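Local coordinates for protein RNA 2'-o-ribose methyltransferase (Thermus thermophilus, PDB 1IPA) that probably transfers methyl groups to the 2'-hydroxyl of ribose in RNA, as a member of the TrmH family of knotted SPOUT methyltransferases, at residues L134-A148 and S162-E176. Residues are numbered along the deposited sequence; the frame is centred on the assembly and turned at random.
Sequences LRSADAAGAEAVLVA and STGVVFSLRTLAASE
Leu169 turns its CG away from the backbone N (chi1 -176°), which carries CD2 in among Leu134, Ala137 and Val145, 3.7 Å from Val145 CG2 and 3.9 Å from Ala137 CB. A branched leucine suits this place because CD2 fills the space among these neighbours, while the small Ala137 lets the helix come close; CD1 merely rests against the backbone O of Ala142. Thr171 is turned with chi1 at -52°, which sets OG1 beside its own backbone N; from there the hydroxyl bonds to Leu169 O at 2.7 Å, approaching from above the carbonyl plane. Leu134 and Thr171 meet tip to tip, Leu134 CD2 lying 3.6 Å from Thr171 OG1 and also against CG2. A valine in place of Thr171 would probably leave Leu169 O without its hydroxyl partner.

Strands 144-148 and 171-174 are the parallel neighbours of a beta-alpha-beta crossover through helix 156-161, at one edge of the six-stranded parallel sheet of the Rossmann-like SPOUT domain, with 171-174 outermost. Their backbones are joined by Val145 N to Arg170 O, Leu172 N to Val145 O, Val147 N to Leu172 O and a more bent bond from Ala174 N to Val147 O. On one face of this sheet Leu146 CD2 touches Leu172 CD2 at 3.6 Å.

Just before Thr171, Arg170 gives a weak NH1 bond to Glu143 O, which lies at the edge of the guanidinium, near its plane, while the Glu143 carboxylate is taken by Ser113 and Tyr110. Val165 sets both methyls against one side of Asp138, CG1 at CB (3.4 Å) and CG2 at the carboxylate carbon, a double contact that valine's branching allows. The beta-branched Thr163 offers its methyl CG2 to the flat face of the Arg135 guanidinium, 3.5 Å from CZ.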
loop_
_atom_site.group_PDB
_atom_site.type_symbol
_atom_site.label_atom_id
_atom_site.label_comp_id
_atom_site.label_asym_id
_atom_site.label_seq_id
_atom_site.Cartn_x
_atom_site.Cartn_y
_atom_site.Cartn_z
ATOM N N LEU A 134 -3.143 -1.598 2.054
ATOM C CA LEU A 134 -2.324 -2.635 1.405
ATOM C C LEU A 134 -1.708 -3.566 2.436
ATOM O O LEU A 134 -1.542 -4.753 2.198
ATOM C CB LEU A 134 -1.223 -1.989 0.557
ATOM C CG LEU A 134 -1.759 -1.097 -0.579
ATOM C CD1 LEU A 134 -0.612 -0.541 -1.392
ATOM C CD2 LEU A 134 -2.679 -1.901 -1.479
ATOM N N ARG A 135 -1.380 -3.010 3.592
ATOM C CA ARG A 135 -0.794 -3.776 4.675
ATOM C C ARG A 135 -1.823 -4.776 5.204
ATOM O O ARG A 135 -1.499 -5.939 5.446
ATOM C CB ARG A 135 -0.353 -2.820 5.780
ATOM C CG ARG A 135 0.426 -3.451 6.912
ATOM C CD ARG A 135 0.864 -2.351 7.855
ATOM N NE ARG A 135 1.586 -2.831 9.022
ATOM C CZ ARG A 135 1.969 -2.042 10.019
ATOM N NH1 ARG A 135 1.690 -0.741 9.977
ATOM N NH2 ARG A 135 2.627 -2.548 11.054
ATOM N N SER A 136 -3.062 -4.324 5.380
ATOM C CA SER A 136 -4.129 -5.205 5.860
ATOM C C SER A 136 -4.448 -6.284 4.828
ATOM O O SER A 136 -4.670 -7.433 5.181
ATOM C CB SER A 136 -5.406 -4.413 6.155
ATOM O OG SER A 136 -5.269 -3.652 7.335
ATOM N N ALA A 137 -4.476 -5.904 3.556
ATOM C CA ALA A 137 -4.765 -6.859 2.495
ATOM C C ALA A 137 -3.649 -7.912 2.376
ATOM O O ALA A 137 -3.906 -9.087 2.096
ATOM C CB ALA A 137 -4.941 -6.130 1.187
ATOM N N ASP A 138 -2.414 -7.491 2.598
ATOM C CA ASP A 138 -1.281 -8.407 2.515
ATOM C C ASP A 138 -1.315 -9.418 3.664
ATOM O O ASP A 138 -1.101 -10.614 3.462
ATOM C CB ASP A 138 0.033 -7.625 2.570
ATOM C CG ASP A 138 1.233 -8.520 2.831
ATOM O OD1 ASP A 138 1.792 -9.083 1.865
ATOM O OD2 ASP A 138 1.609 -8.673 4.014
ATOM N N ALA A 139 -1.584 -8.922 4.867
ATOM C CA ALA A 139 -1.634 -9.765 6.050
ATOM C C ALA A 139 -2.722 -10.830 5.939
ATOM O O ALA A 139 -2.517 -11.983 6.322
ATOM C CB ALA A 139 -1.862 -8.909 7.283
ATOM N N ALA A 140 -3.876 -10.433 5.411
ATOM C CA ALA A 140 -5.004 -11.343 5.261
ATOM C C ALA A 140 -4.780 -12.337 4.130
ATOM O O ALA A 140 -5.423 -13.381 4.080
ATOM C CB ALA A 140 -6.282 -10.549 5.015
ATOM N N GLY A 141 -3.876 -12.004 3.219
ATOM C CA GLY A 141 -3.587 -12.900 2.112
ATOM C C GLY A 141 -4.292 -12.585 0.805
ATOM O O GLY A 141 -4.381 -13.436 -0.068
ATOM N N ALA A 142 -4.801 -11.369 0.665
ATOM C CA ALA A 142 -5.477 -11.002 -0.564
ATOM C C ALA A 142 -4.552 -11.249 -1.751
ATOM O O ALA A 142 -3.329 -11.138 -1.638
ATOM C CB ALA A 142 -5.876 -9.552 -0.518
ATOM N N GLU A 143 -5.148 -11.581 -2.887
ATOM C CA GLU A 143 -4.388 -11.825 -4.103
ATOM C C GLU A 143 -4.140 -10.505 -4.831
ATOM O O GLU A 143 -3.162 -10.351 -5.561
ATOM C CB GLU A 143 -5.161 -12.782 -5.012
ATOM C CG GLU A 143 -4.355 -13.315 -6.177
ATOM C CD GLU A 143 -5.148 -14.269 -7.034
ATOM O OE1 GLU A 143 -5.493 -15.359 -6.544
ATOM O OE2 GLU A 143 -5.439 -13.928 -8.196
ATOM N N ALA A 144 -5.025 -9.543 -4.626
ATOM C CA ALA A 144 -4.866 -8.260 -5.282
ATOM C C ALA A 144 -5.743 -7.198 -4.665
ATOM O O ALA A 144 -6.758 -7.498 -4.037
ATOM C CB ALA A 144 -5.199 -8.391 -6.769
ATOM N N VAL A 145 -5.340 -5.951 -4.853
ATOM C CA VAL A 145 -6.112 -4.821 -4.363
ATOM C C VAL A 145 -6.418 -3.973 -5.570
ATOM O O VAL A 145 -5.513 -3.460 -6.224
ATOM C CB VAL A 145 -5.331 -3.960 -3.359
ATOM C CG1 VAL A 145 -6.148 -2.725 -3.000
ATOM C CG2 VAL A 145 -5.028 -4.766 -2.115
ATOM N N LEU A 146 -7.694 -3.843 -5.890
ATOM C CA LEU A 146 -8.061 -3.036 -7.028
ATOM C C LEU A 146 -8.543 -1.712 -6.487
ATOM O O LEU A 146 -9.536 -1.648 -5.761
ATOM C CB LEU A 146 -9.159 -3.721 -7.848
ATOM C CG LEU A 146 -8.832 -5.153 -8.262
ATOM C CD1 LEU A 146 -9.942 -5.688 -9.150
ATOM C CD2 LEU A 146 -7.489 -5.188 -8.988
ATOM N N VAL A 147 -7.815 -0.658 -6.832
ATOM C CA VAL A 147 -8.154 0.680 -6.393
ATOM C C VAL A 147 -8.907 1.432 -7.488
ATOM O O VAL A 147 -8.389 1.636 -8.593
ATOM C CB VAL A 147 -6.889 1.474 -6.027
ATOM C CG1 VAL A 147 -7.274 2.880 -5.579
ATOM C CG2 VAL A 147 -6.119 0.742 -4.925
ATOM N N ALA A 148 -10.134 1.831 -7.177
ATOM C CA ALA A 148 -10.944 2.572 -8.126
ATOM C C ALA A 148 -10.664 4.050 -7.921
ATOM O O ALA A 148 -11.386 4.711 -7.186
ATOM C CB ALA A 148 -12.426 2.283 -7.901
ATOM N N SER A 162 2.508 0.999 4.359
ATOM C CA SER A 162 2.316 -0.370 3.894
ATOM C C SER A 162 3.468 -1.212 4.410
ATOM O O SER A 162 3.523 -2.412 4.162
ATOM C CB SER A 162 2.341 -0.437 2.364
ATOM O OG SER A 162 3.671 -0.320 1.871
ATOM N N THR A 163 4.390 -0.565 5.117
ATOM C CA THR A 163 5.596 -1.212 5.619
ATOM C C THR A 163 6.342 -1.941 4.491
ATOM O O THR A 163 6.905 -2.996 4.704
ATOM C CB THR A 163 5.297 -2.201 6.784
ATOM O OG1 THR A 163 4.338 -3.181 6.367
ATOM C CG2 THR A 163 4.753 -1.445 7.985
ATOM N N GLY A 164 6.327 -1.367 3.290
ATOM C CA GLY A 164 7.035 -1.958 2.166
ATOM C C GLY A 164 6.296 -3.007 1.351
ATOM O O GLY A 164 6.787 -3.462 0.311
ATOM N N VAL A 165 5.114 -3.390 1.819
ATOM C CA VAL A 165 4.289 -4.388 1.147
ATOM C C VAL A 165 3.904 -3.987 -0.280
ATOM O O VAL A 165 3.592 -4.853 -1.097
ATOM C CB VAL A 165 3.019 -4.690 2.003
ATOM C CG1 VAL A 165 1.895 -5.208 1.146
ATOM C CG2 VAL A 165 3.370 -5.712 3.084
ATOM N N VAL A 166 3.938 -2.685 -0.578
ATOM C CA VAL A 166 3.596 -2.198 -1.920
ATOM C C VAL A 166 4.498 -2.741 -3.019
ATOM O O VAL A 166 4.102 -2.781 -4.182
ATOM C CB VAL A 166 3.661 -0.656 -2.029
ATOM C CG1 VAL A 166 2.470 -0.048 -1.374
ATOM C CG2 VAL A 166 4.946 -0.130 -1.391
ATOM N N PHE A 167 5.712 -3.138 -2.649
ATOM C CA PHE A 167 6.679 -3.665 -3.606
ATOM C C PHE A 167 6.341 -5.079 -4.077
ATOM O O PHE A 167 6.951 -5.576 -5.021
ATOM C CB PHE A 167 8.088 -3.675 -2.986
ATOM C CG PHE A 167 8.558 -2.327 -2.519
ATOM C CD1 PHE A 167 9.095 -2.169 -1.247
ATOM C CD2 PHE A 167 8.449 -1.211 -3.341
ATOM C CE1 PHE A 167 9.507 -0.930 -0.799
ATOM C CE2 PHE A 167 8.864 0.043 -2.898
ATOM C CZ PHE A 167 9.390 0.183 -1.630
ATOM N N SER A 168 5.369 -5.717 -3.433
ATOM C CA SER A 168 5.012 -7.089 -3.780
ATOM C C SER A 168 3.516 -7.413 -3.957
ATOM O O SER A 168 3.173 -8.348 -4.679
ATOM C CB SER A 168 5.620 -8.032 -2.737
ATOM O OG SER A 168 5.262 -7.639 -1.419
ATOM N N LEU A 169 2.632 -6.662 -3.306
ATOM C CA LEU A 169 1.196 -6.913 -3.428
ATOM C C LEU A 169 0.600 -6.335 -4.709
ATOM O O LEU A 169 0.637 -5.128 -4.922
ATOM C CB LEU A 169 0.445 -6.328 -2.233
ATOM C CG LEU A 169 -1.056 -6.640 -2.228
ATOM C CD1 LEU A 169 -1.255 -8.149 -2.232
ATOM C CD2 LEU A 169 -1.718 -6.018 -0.999
ATOM N N ARG A 170 0.041 -7.199 -5.555
ATOM C CA ARG A 170 -0.560 -6.746 -6.802
ATOM C C ARG A 170 -1.611 -5.673 -6.515
ATOM O O ARG A 170 -2.696 -5.955 -6.008
ATOM C CB ARG A 170 -1.200 -7.912 -7.556
ATOM C CG ARG A 170 -1.807 -7.476 -8.872
ATOM C CD ARG A 170 -2.652 -8.555 -9.545
ATOM N NE ARG A 170 -1.860 -9.620 -10.153
ATOM C CZ ARG A 170 -1.433 -10.702 -9.509
ATOM N NH1 ARG A 170 -1.723 -10.868 -8.226
ATOM N NH2 ARG A 170 -0.726 -11.623 -10.155
ATOM N N THR A 171 -1.272 -4.437 -6.850
ATOM C CA THR A 171 -2.145 -3.302 -6.619
ATOM C C THR A 171 -2.405 -2.583 -7.929
ATOM O O THR A 171 -1.479 -2.046 -8.536
ATOM C CB THR A 171 -1.485 -2.332 -5.645
ATOM O OG1 THR A 171 -1.075 -3.054 -4.479
ATOM C CG2 THR A 171 -2.449 -1.231 -5.250
ATOM N N LEU A 172 -3.665 -2.571 -8.358
ATOM C CA LEU A 172 -4.038 -1.930 -9.614
ATOM C C LEU A 172 -5.078 -0.826 -9.476
ATOM O O LEU A 172 -5.914 -0.833 -8.565
ATOM C CB LEU A 172 -4.562 -2.966 -10.609
ATOM C CG LEU A 172 -3.766 -4.245 -10.889
ATOM C CD1 LEU A 172 -2.287 -3.929 -11.047
ATOM C CD2 LEU A 172 -3.976 -5.209 -9.754
ATOM N N ALA A 173 -5.028 0.122 -10.402
ATOM C CA ALA A 173 -5.962 1.232 -10.413
ATOM C C ALA A 173 -6.703 1.272 -11.747
ATOM O O ALA A 173 -6.253 0.697 -12.747
ATOM C CB ALA A 173 -5.222 2.541 -10.187
ATOM N N ALA A 174 -7.846 1.948 -11.739
ATOM C CA ALA A 174 -8.682 2.107 -12.920
ATOM C C ALA A 174 -9.937 2.843 -12.477
ATOM O O ALA A 174 -10.199 2.968 -11.278
ATOM C CB ALA A 174 -9.041 0.749 -13.497
ATOM N N SER A 175 -10.713 3.332 -13.437
ATOM C CA SER A 175 -11.936 4.052 -13.114
ATOM C C SER A 175 -12.953 3.074 -12.545
ATOM O O SER A 175 -12.884 1.875 -12.810
ATOM C CB SER A 175 -12.512 4.711 -14.367
ATOM O OG SER A 175 -12.978 3.728 -15.278
ATOM N N GLU A 176 -13.896 3.592 -11.771
ATOM C CA GLU A 176 -14.922 2.756 -11.180
ATOM C C GLU A 176 -15.608 1.923 -12.261
ATOM O O GLU A 176 -15.784 0.720 -12.094
ATOM C CB GLU A 176 -15.940 3.618 -10.433
ATOM C CG GLU A 176 -15.296 4.546 -9.404
ATOM C CD GLU A 176 -16.298 5.231 -8.474
ATOM O OE1 GLU A 176 -15.872 6.126 -7.708
ATOM O OE2 GLU A 176 -17.498 4.870 -8.500
HETATM O O HOH W 1 3.311 -9.196 -0.679
HETATM O O HOH W 2 0.170 -9.637 -4.823
#